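Local coordinates for protein-tyrosine-phosphatase PTP1 (Arabidopsis thaliana, PDB 6KRW) that hydrolyses phosphotyrosine in proteins, dephosphorylating the MAP kinase MPK6 and, together with MKP1, restraining salicylic acid and camalexin synthesis in plant defence, at residues S57-K62 against S84-Y89; N63-V68 against H236-I241; F106-G111 against K276-M281. One frame throughout, in Å; residues are numbered along the deposited sequence.

Contact 1 of 3, residues S57-K62 against S84-Y89; sequences SVNVEK and SSAKGY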
# COMPACT_ATOMS: atom_id res chain seq x y z
N SER A 57 -0.48 24.58 -9.94
CA SER A 57 0.16 25.52 -8.98
C SER A 57 -0.57 25.48 -7.63
O SER A 57 0.10 25.55 -6.59
CB SER A 57 0.21 26.91 -9.54
OG SER A 57 -1.10 27.45 -9.62
N VAL A 58 -1.89 25.29 -7.63
CA VAL A 58 -2.67 25.22 -6.36
C VAL A 58 -2.35 23.94 -5.57
O VAL A 58 -2.62 23.92 -4.37
CB VAL A 58 -4.17 25.35 -6.63
CG1 VAL A 58 -4.91 25.61 -5.33
CG2 VAL A 58 -4.47 26.45 -7.64
N ASN A 59 -1.84 22.89 -6.21
CA ASN A 59 -1.67 21.56 -5.56
C ASN A 59 -0.20 21.20 -5.32
O ASN A 59 0.04 20.23 -4.61
CB ASN A 59 -2.35 20.47 -6.38
CG ASN A 59 -3.85 20.59 -6.30
OD1 ASN A 59 -4.40 20.97 -5.28
ND2 ASN A 59 -4.52 20.31 -7.42
N VAL A 60 0.75 21.95 -5.87
CA VAL A 60 2.17 21.48 -5.83
C VAL A 60 2.64 21.29 -4.39
O VAL A 60 3.36 20.32 -4.14
CB VAL A 60 3.10 22.41 -6.63
CG1 VAL A 60 2.97 22.15 -8.12
CG2 VAL A 60 2.88 23.87 -6.31
N GLU A 61 2.23 22.16 -3.47
CA GLU A 61 2.68 22.06 -2.05
C GLU A 61 2.01 20.88 -1.34
O GLU A 61 2.35 20.60 -0.23
CB GLU A 61 2.32 23.34 -1.28
CG GLU A 61 3.33 24.45 -1.44
CD GLU A 61 3.03 25.64 -0.54
OE1 GLU A 61 3.35 26.77 -0.95
OE2 GLU A 61 2.48 25.43 0.56
N LYS A 62 1.09 20.17 -1.99
CA LYS A 62 0.41 19.01 -1.36
C LYS A 62 1.15 17.72 -1.73
O LYS A 62 0.69 16.64 -1.33
CB LYS A 62 -1.05 18.95 -1.82
CG LYS A 62 -1.89 20.15 -1.40
CD LYS A 62 -3.23 20.19 -2.09
CE LYS A 62 -4.01 21.44 -1.76
NZ LYS A 62 -5.21 21.58 -2.62
N SER A 84 -12.82 24.20 -4.88
CA SER A 84 -13.10 23.63 -6.21
C SER A 84 -11.89 23.80 -7.15
O SER A 84 -11.71 22.93 -8.04
CB SER A 84 -14.37 24.19 -6.82
OG SER A 84 -14.16 25.50 -7.32
N SER A 85 -11.07 24.84 -6.97
CA SER A 85 -9.88 25.06 -7.82
C SER A 85 -8.87 23.91 -7.64
O SER A 85 -8.10 23.64 -8.57
CB SER A 85 -9.24 26.40 -7.54
OG SER A 85 -8.73 26.43 -6.22
N ALA A 86 -8.91 23.21 -6.50
CA ALA A 86 -7.99 22.08 -6.22
C ALA A 86 -8.45 20.78 -6.91
O ALA A 86 -7.67 19.83 -6.97
CB ALA A 86 -7.88 21.86 -4.75
N LYS A 87 -9.69 20.74 -7.40
CA LYS A 87 -10.26 19.54 -8.06
C LYS A 87 -10.14 18.33 -7.12
O LYS A 87 -9.88 17.22 -7.60
CB LYS A 87 -9.61 19.30 -9.42
CG LYS A 87 -9.73 20.46 -10.41
CD LYS A 87 -9.16 20.15 -11.78
CE LYS A 87 -9.39 21.26 -12.78
NZ LYS A 87 -8.41 22.35 -12.62
N GLY A 88 -10.32 18.55 -5.81
CA GLY A 88 -10.39 17.41 -4.89
C GLY A 88 -9.06 16.72 -4.68
O GLY A 88 -9.07 15.53 -4.32
N TYR A 89 -7.96 17.41 -4.89
CA TYR A 89 -6.65 16.74 -5.05
C TYR A 89 -6.11 16.21 -3.71
O TYR A 89 -6.00 16.92 -2.71
CB TYR A 89 -5.62 17.69 -5.66
CG TYR A 89 -4.30 17.01 -5.81
CD1 TYR A 89 -4.11 16.02 -6.75
CD2 TYR A 89 -3.26 17.26 -4.91
CE1 TYR A 89 -2.92 15.33 -6.86
CE2 TYR A 89 -2.06 16.57 -5.00
CZ TYR A 89 -1.89 15.59 -5.96
OH TYR A 89 -0.74 14.89 -6.08
O HOH W 1 -6.97 19.46 -2.24
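S85 opens the contact loosely: V58 CG1 lies 4.0 Å from S85 OG, a light contact with the short 3-10 segment, and the serine hydroxyl is hydrogen-bonded to D83 OD1, just before the segment. At A86 the two loops lock together. The backbone carbonyl receives ND2 of N59 in a hydrogen bond of 3.2 Å (A86 O to N59 ND2, 156° at the hydrogen), with the acceptor close to the amide plane of N59, although N59 ND2 comes in at a tilt to the plane of the A86 carbonyl. The methyl group of the same alanine packs against the polar ends of the other loop, its CB 3.4 Å from K62 NZ and 3.6 Å from N59 OD1. At the end of the type I' turn A86-Y89, the Y89 side chain leaves with CG anti to the backbone N (chi1 179°), which brings CB and the near part of the ring across the N59 amide at a slant, the two planes 30° apart and Y89 CB 3.3 Å from N59 ND2. K62 runs past this ring in the opposite sense, its CD near the ring plane at the CD2 edge. N59 thus spends both ends of its amide: OD1 accepts K62 NZ at 2.8 Å, and ND2 also reaches V53 O. A water joins K62 NZ to Y89 O, so the K62 ammonium is probably stabilised by neutral oxygens, with no carboxylate of the two segments bonded to it.

Contact 2 of 3, residues N63-V68 against H236-I241; sequences NRYSDV and HCSAGI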
# COMPACT_ATOMS: atom_id res chain seq x y z
N ASN A 63 2.28 17.84 -2.42
CA ASN A 63 3.12 16.70 -2.82
C ASN A 63 4.41 16.72 -2.00
O ASN A 63 5.12 17.71 -2.03
CB ASN A 63 3.45 16.77 -4.31
CG ASN A 63 2.19 16.75 -5.15
OD1 ASN A 63 1.29 16.00 -4.84
ND2 ASN A 63 2.10 17.63 -6.16
N ARG A 64 4.69 15.60 -1.35
CA ARG A 64 5.95 15.45 -0.57
C ARG A 64 7.15 15.51 -1.52
O ARG A 64 8.18 16.14 -1.17
CB ARG A 64 5.89 14.13 0.20
CG ARG A 64 7.11 13.93 1.08
CD ARG A 64 6.93 12.78 2.03
NE ARG A 64 5.96 13.07 3.07
CZ ARG A 64 6.21 13.78 4.18
NH1 ARG A 64 7.42 14.29 4.43
NH2 ARG A 64 5.26 13.93 5.08
N TYR A 65 7.01 14.89 -2.69
CA TYR A 65 8.10 14.83 -3.68
C TYR A 65 7.55 15.31 -5.01
O TYR A 65 6.42 14.93 -5.38
CB TYR A 65 8.65 13.42 -3.82
CG TYR A 65 9.18 12.84 -2.55
CD1 TYR A 65 10.41 13.22 -2.06
CD2 TYR A 65 8.41 11.97 -1.79
CE1 TYR A 65 10.89 12.72 -0.87
CE2 TYR A 65 8.89 11.44 -0.60
CZ TYR A 65 10.14 11.82 -0.13
OH TYR A 65 10.61 11.32 1.06
N SER A 66 8.32 16.11 -5.73
CA SER A 66 7.78 16.78 -6.94
C SER A 66 7.54 15.79 -8.09
O SER A 66 6.70 16.12 -8.96
CB SER A 66 8.70 17.90 -7.35
OG SER A 66 9.96 17.39 -7.74
N ASP A 67 8.22 14.65 -8.12
CA ASP A 67 8.14 13.69 -9.25
C ASP A 67 7.37 12.44 -8.84
O ASP A 67 7.39 11.44 -9.60
CB ASP A 67 9.56 13.37 -9.73
CG ASP A 67 10.46 12.79 -8.64
OD1 ASP A 67 10.09 12.86 -7.46
OD2 ASP A 67 11.54 12.30 -8.99
N VAL A 68 6.70 12.44 -7.68
CA VAL A 68 5.86 11.28 -7.29
C VAL A 68 4.46 11.80 -7.04
O VAL A 68 4.17 12.40 -6.00
CB VAL A 68 6.39 10.52 -6.07
CG1 VAL A 68 5.48 9.33 -5.78
CG2 VAL A 68 7.83 10.07 -6.28
N HIS A 236 0.92 3.14 2.56
CA HIS A 236 1.78 4.32 2.36
C HIS A 236 3.14 4.09 2.99
O HIS A 236 3.26 3.33 3.97
CB HIS A 236 1.12 5.59 2.87
CG HIS A 236 1.21 5.82 4.35
ND1 HIS A 236 2.29 6.48 4.88
CD2 HIS A 236 0.32 5.62 5.32
CE1 HIS A 236 2.11 6.59 6.21
NE2 HIS A 236 0.90 6.04 6.52
N CYS A 237 4.14 4.75 2.46
CA CYS A 237 5.47 4.85 3.08
C CYS A 237 5.78 6.34 3.09
O CYS A 237 4.99 7.10 3.65
CB CYS A 237 6.50 3.97 2.36
SG CYS A 237 6.50 4.11 0.55
N SER A 238 6.88 6.75 2.50
CA SER A 238 7.15 8.19 2.40
C SER A 238 6.60 8.71 1.06
O SER A 238 5.76 9.60 1.09
CB SER A 238 8.59 8.49 2.59
OG SER A 238 8.74 9.88 2.74
N ALA A 239 7.08 8.20 -0.08
CA ALA A 239 6.56 8.62 -1.40
C ALA A 239 5.34 7.79 -1.80
O ALA A 239 4.58 8.26 -2.69
CB ALA A 239 7.64 8.51 -2.43
N GLY A 240 5.16 6.63 -1.21
CA GLY A 240 4.07 5.71 -1.54
C GLY A 240 4.29 4.94 -2.83
O GLY A 240 3.28 4.65 -3.51
N ILE A 241 5.52 4.62 -3.18
CA ILE A 241 5.80 3.81 -4.39
C ILE A 241 6.78 2.66 -4.17
O ILE A 241 6.52 1.59 -4.68
CB ILE A 241 6.22 4.71 -5.58
CG1 ILE A 241 7.47 5.54 -5.31
CG2 ILE A 241 5.04 5.57 -6.05
CD1 ILE A 241 8.01 6.26 -6.53
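Y65 and S238 make the polar part of the contact, their hydroxyls 2.9 Å apart (Y65 OH to S238 OG) with the serine oxygen at the edge of the ring, near its plane. S238 OG is also hydrogen-bonded to K146 O, so the serine hydroxyl is shared between two loops. R64 contributes through its aliphatic part: CD lies 3.5 Å from both OG and O of S238, while CG packs over one face of the Y65 ring. The R64 chain then bends at chi3 (-71°), and its NE is hydrogen-bonded to G111 O.

Apolar packing forms the rest. The A239 methyl meets the tyrosine ring at a slant, with CB 3.6 Å from Y65 CD2 and almost as near to CE2. V68 spreads its two methyl groups over A239 and I241. Its CG1, anti to the backbone N (chi1 -178°), lies 3.4 Å from A239 O and 3.8 Å from I241 CG2, and its CG2 meets I241 CD1 at 3.8 Å, the valine and isoleucine reaching toward each other tip to tip.

Residues 236-241 form the first part of the HC(X)5R signature, whose loop, the P-loop, carries the nucleophile C237 and leads into helix 242-259. Backbone N atoms of S238, A239 and I241 hydrogen-bond a citrate, probably from the crystallisation liquor, in the cradle expected to hold the substrate phosphate. Y65 stands beside this site, consistent with the phosphotyrosine-recognition loop of classical tyrosine phosphatases, whose tyrosine lines the wall of the deep catalytic cleft.

Contact 3 of 3, residues F106-G111 against K276-M281; sequences FIATQG and KQRIGM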
# COMPACT_ATOMS: atom_id res chain seq x y z
N PHE A 106 -6.25 -1.26 -3.44
CA PHE A 106 -5.43 -0.39 -2.57
C PHE A 106 -5.56 1.05 -2.97
O PHE A 106 -5.78 1.39 -4.14
CB PHE A 106 -3.96 -0.77 -2.60
CG PHE A 106 -3.70 -2.25 -2.53
CD1 PHE A 106 -3.60 -3.01 -3.67
CD2 PHE A 106 -3.52 -2.88 -1.30
CE1 PHE A 106 -3.36 -4.37 -3.63
CE2 PHE A 106 -3.25 -4.24 -1.25
CZ PHE A 106 -3.17 -4.99 -2.40
N ILE A 107 -5.36 1.93 -2.02
CA ILE A 107 -4.99 3.33 -2.24
C ILE A 107 -3.53 3.51 -1.88
O ILE A 107 -3.18 3.39 -0.68
CB ILE A 107 -5.91 4.32 -1.53
CG1 ILE A 107 -7.32 4.25 -2.13
CG2 ILE A 107 -5.35 5.72 -1.61
CD1 ILE A 107 -8.33 5.06 -1.35
N ALA A 108 -2.68 3.70 -2.87
CA ALA A 108 -1.25 3.97 -2.66
C ALA A 108 -1.09 5.46 -2.51
O ALA A 108 -1.52 6.21 -3.40
CB ALA A 108 -0.41 3.42 -3.78
N THR A 109 -0.54 5.91 -1.38
CA THR A 109 -0.49 7.36 -1.11
C THR A 109 0.83 7.71 -0.42
O THR A 109 1.52 6.80 0.05
CB THR A 109 -1.74 7.78 -0.33
OG1 THR A 109 -1.77 9.19 -0.22
CG2 THR A 109 -1.79 7.16 1.05
N GLN A 110 1.19 8.97 -0.42
CA GLN A 110 2.41 9.45 0.26
C GLN A 110 2.15 9.53 1.77
O GLN A 110 1.01 9.52 2.19
CB GLN A 110 2.79 10.83 -0.27
CG GLN A 110 1.80 11.90 0.14
CD GLN A 110 2.07 13.24 -0.47
OE1 GLN A 110 2.92 13.39 -1.35
NE2 GLN A 110 1.37 14.24 0.05
N GLY A 111 3.24 9.53 2.52
CA GLY A 111 3.13 9.77 3.97
C GLY A 111 2.60 11.20 4.10
O GLY A 111 3.15 12.13 3.50
N LYS A 276 1.57 1.41 -14.36
CA LYS A 276 0.56 2.13 -15.18
C LYS A 276 -0.45 2.80 -14.27
O LYS A 276 -1.20 3.69 -14.72
CB LYS A 276 -0.09 1.15 -16.15
CG LYS A 276 0.81 0.66 -17.27
CD LYS A 276 0.09 0.18 -18.49
CE LYS A 276 -1.08 -0.75 -18.22
NZ LYS A 276 -1.34 -1.64 -19.39
N GLN A 277 -0.45 2.44 -12.96
CA GLN A 277 -1.39 3.02 -11.98
C GLN A 277 -0.73 3.99 -10.99
O GLN A 277 -1.45 4.81 -10.44
CB GLN A 277 -2.14 1.89 -11.26
CG GLN A 277 -2.96 1.05 -12.25
CD GLN A 277 -3.75 -0.09 -11.64
OE1 GLN A 277 -3.85 -0.21 -10.43
NE2 GLN A 277 -4.42 -0.89 -12.44
N ARG A 278 0.58 3.91 -10.82
CA ARG A 278 1.29 4.91 -10.00
C ARG A 278 2.76 4.83 -10.41
O ARG A 278 3.35 3.74 -10.37
CB ARG A 278 1.10 4.71 -8.49
CG ARG A 278 1.64 5.87 -7.67
CD ARG A 278 1.21 5.65 -6.20
NE ARG A 278 1.80 6.58 -5.23
CZ ARG A 278 1.41 7.82 -5.00
NH1 ARG A 278 0.40 8.36 -5.68
NH2 ARG A 278 2.02 8.55 -4.08
N ILE A 279 3.32 5.96 -10.80
CA ILE A 279 4.69 5.98 -11.35
C ILE A 279 5.67 5.36 -10.35
O ILE A 279 5.63 5.72 -9.14
CB ILE A 279 5.11 7.39 -11.77
CG1 ILE A 279 6.42 7.35 -12.55
CG2 ILE A 279 5.13 8.35 -10.59
CD1 ILE A 279 6.78 8.61 -13.26
N GLY A 280 6.50 4.45 -10.84
CA GLY A 280 7.68 4.00 -10.07
C GLY A 280 7.37 2.96 -9.00
O GLY A 280 8.26 2.70 -8.16
N MET A 281 6.21 2.35 -8.99
CA MET A 281 5.91 1.30 -7.98
C MET A 281 6.99 0.22 -8.05
O MET A 281 7.29 -0.27 -9.10
CB MET A 281 4.52 0.70 -8.23
CG MET A 281 3.42 1.70 -7.98
SD MET A 281 2.89 1.78 -6.25
CE MET A 281 1.77 0.39 -6.22
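R278 and A108 form the close-packed part. The arginine leaves its backbone with CG anti to N (chi1 -171°) and stays extended as far as NE, so that its methylene chain runs up to the strand: CD touches A108 CB at 3.7 Å. At its end the guanidinium lies flat against the backbone, with A108 O over one face, 3.5 Å above the plane, and T109 CA over the same face. R278 NH2 also lies beside Q110 N, at 3.8 Å, without bonding to it. No hydrogen bond crosses here; the N-H groups are hydrogen-bonded to partners outside the two segments, NH1 to S93 OG, NH2 to N91 OD1 and A239 O, and NE to G240 O. These bonds fix the rotation of the buried cation and tie it to the signature loop.

All the contacting residues are buried, so the loose side is not a solvent face but the light contact of M281, which the type II turn R278-M281 links to the arginine and whose SD comes only to 4.4 Å from A108 CB.

Strand 106-109 lies in the central sheet between strands 92-95 and 233-236, while R278 enters from the end of helix 267-277; helix 242-259 adds T244 against A108.

In the fold
From the N terminus, the loop after helix 52-55 supplies the first segments of both contact 1 and contact 2. Contact 1 closes early, taking in strand 75-77 and returning at 84-89. Contact 2 starts from 63-68, inside that closure, but ends far along the chain at 236-241, so the two cross. Contact 3 opens after contact 1 has closed and crosses contact 2 in turn, running from strand 106-109 to the end of helix 267-277. Hydrogen bonds join all three: Y89 with N63, K62 and R64 with Q110, and S238 with G111. Together they tie the loop after helix 52-55, probably the phosphotyrosine-recognition loop, to the central sheet and the catalytic P-loop.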